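Local coordinates for extracellular haem-binding protein (Streptomyces reticuli, PDB 3FPW) that binds haem and iron, degrades haem, and must assemble into oligomers to interact with its cognate two-component sensor kinase, at residues T63-E68 against P164-G169. Sequence-based numbering, arbitrary orientation.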
loop_
_atom_site.group_PDB
_atom_site.type_symbol
_atom_site.label_atom_id
_atom_site.label_comp_id
_atom_site.label_asym_id
_atom_site.label_seq_id
_atom_site.Cartn_x
_atom_site.Cartn_y
_atom_site.Cartn_z
ATOM N N THR A 63 16.267 -18.773 -18.157
ATOM C CA THR A 63 17.675 -18.398 -18.009
ATOM C C THR A 63 17.793 -17.079 -17.249
ATOM O O THR A 63 16.958 -16.177 -17.407
ATOM C CB THR A 63 18.338 -18.258 -19.387
ATOM O OG1 THR A 63 18.276 -19.526 -20.064
ATOM C CG2 THR A 63 19.809 -17.798 -19.262
ATOM N N HIS A 64 18.811 -16.996 -16.404
ATOM C CA HIS A 64 19.040 -15.830 -15.535
ATOM C C HIS A 64 20.503 -15.467 -15.441
ATOM O O HIS A 64 21.370 -16.337 -15.591
ATOM C CB HIS A 64 18.606 -16.220 -14.133
ATOM C CG HIS A 64 17.213 -16.735 -14.103
ATOM N ND1 HIS A 64 16.131 -15.900 -13.938
ATOM C CD2 HIS A 64 16.713 -17.977 -14.311
ATOM C CE1 HIS A 64 15.021 -16.617 -14.005
ATOM N NE2 HIS A 64 15.350 -17.878 -14.236
ATOM N N LEU A 65 20.774 -14.199 -15.151
ATOM C CA LEU A 65 22.083 -13.821 -14.632
ATOM C C LEU A 65 22.257 -14.484 -13.275
ATOM O O LEU A 65 21.310 -14.568 -12.466
ATOM C CB LEU A 65 22.198 -12.301 -14.454
ATOM C CG LEU A 65 22.105 -11.388 -15.660
ATOM C CD1 LEU A 65 22.364 -9.954 -15.227
ATOM C CD2 LEU A 65 23.110 -11.825 -16.703
ATOM N N THR A 66 23.472 -14.965 -13.014
ATOM C CA THR A 66 23.828 -15.373 -11.678
ATOM C C THR A 66 23.920 -14.138 -10.797
ATOM O O THR A 66 24.125 -13.016 -11.292
ATOM C CB THR A 66 25.199 -16.074 -11.679
ATOM O OG1 THR A 66 26.211 -15.161 -12.121
ATOM C CG2 THR A 66 25.173 -17.329 -12.593
ATOM N N LEU A 67 23.750 -14.317 -9.490
ATOM C CA LEU A 67 24.022 -13.206 -8.572
ATOM C C LEU A 67 25.407 -12.610 -8.815
ATOM O O LEU A 67 25.561 -11.382 -8.825
ATOM C CB LEU A 67 23.877 -13.624 -7.117
ATOM C CG LEU A 67 24.174 -12.467 -6.140
ATOM C CD1 LEU A 67 23.263 -11.233 -6.369
ATOM C CD2 LEU A 67 24.052 -12.951 -4.714
ATOM N N GLU A 68 26.409 -13.464 -9.014
ATOM C CA GLU A 68 27.765 -12.978 -9.288
ATOM C C GLU A 68 27.789 -12.002 -10.485
ATOM O O GLU A 68 28.404 -10.919 -10.408
ATOM C CB GLU A 68 28.720 -14.166 -9.518
ATOM C CG GLU A 68 30.144 -13.749 -9.880
ATOM C CD GLU A 68 31.060 -14.929 -10.214
ATOM O OE1 GLU A 68 32.292 -14.717 -10.225
ATOM O OE2 GLU A 68 30.561 -16.057 -10.487
ATOM N N PRO A 164 15.260 -11.384 -23.349
ATOM C CA PRO A 164 15.672 -10.561 -22.195
ATOM C C PRO A 164 15.790 -11.392 -20.922
ATOM O O PRO A 164 14.892 -12.208 -20.648
ATOM C CB PRO A 164 14.518 -9.527 -22.069
ATOM C CG PRO A 164 13.354 -10.167 -22.758
ATOM C CD PRO A 164 13.949 -10.992 -23.886
ATOM N N VAL A 165 16.866 -11.211 -20.154
ATOM C CA VAL A 165 17.007 -11.924 -18.869
ATOM C C VAL A 165 17.125 -10.992 -17.665
ATOM O O VAL A 165 16.844 -11.392 -16.534
ATOM C CB VAL A 165 18.172 -12.951 -18.861
ATOM C CG1 VAL A 165 17.904 -14.104 -19.845
ATOM C CG2 VAL A 165 19.483 -12.251 -19.179
ATOM N N ALA A 166 17.536 -9.753 -17.900
ATOM C CA ALA A 166 17.662 -8.804 -16.807
ATOM C C ALA A 166 17.579 -7.382 -17.347
ATOM O O ALA A 166 17.764 -7.143 -18.543
ATOM C CB ALA A 166 18.989 -9.009 -16.076
ATOM N N GLY A 167 17.300 -6.450 -16.454
ATOM C CA GLY A 167 17.450 -5.027 -16.781
ATOM C C GLY A 167 18.378 -4.416 -15.761
ATOM O O GLY A 167 18.351 -4.795 -14.591
ATOM N N ILE A 168 19.198 -3.453 -16.187
ATOM C CA ILE A 168 20.025 -2.678 -15.277
ATOM C C ILE A 168 19.503 -1.246 -15.310
ATOM O O ILE A 168 19.334 -0.677 -16.399
ATOM C CB ILE A 168 21.487 -2.681 -15.726
ATOM C CG1 ILE A 168 22.010 -4.114 -15.756
ATOM C CG2 ILE A 168 22.307 -1.804 -14.782
ATOM C CD1 ILE A 168 23.404 -4.260 -16.375
ATOM N N GLY A 169 19.191 -0.703 -14.137
ATOM C CA GLY A 169 18.642 0.645 -14.026
ATOM C C GLY A 169 19.505 1.533 -13.152
ATOM O O GLY A 169 20.049 1.087 -12.163
HETATM O O HOH W 1 18.546 -12.455 -14.637
#
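Val165 and Ala166, on an inner strand of the antiparallel sheet, pack against Thr63 and Leu65 in a buried face contact, where strand 59-65, which leads into helix 67-83, lies against the sheet. Segments 63-65 and 164-169 run roughly parallel, at 26°, their axes approaching to 6.1 Å. Val165 CG1 sits 3.3 Å from the carbonyl oxygen of Thr63, while Thr63 CG2 slants across the same methyl at a looser 4.2 Å. Farther along, the CG-CD1 limb of Leu65 lies alongside Ala166 CB, with CD1 at 3.6 Å. Leu65 has CG anti to its carbonyl carbon (chi1 -63°) and an extended branch to CD1, which carries that limb to the alanine. A classic beta bulge sets Val165 and Ala166 together opposite Val158 of strand 155-160, and both side chains thus turn toward strand 59-65. Between the backbones a water accepts from Leu65 N and donates to Val165 O, at 2.9 and 2.8 Å. Thr63 to Leu65 pair antiparallel with a strand of a second subunit. Within the chain, His64 hydrogen-bonds Asp94 OD1 through ND1; its NE2 meets Ser62 OG. Methyl packing plus one bridging water therefore joins the sheet to a strand already engaged in the subunit interface, without direct strand pairing.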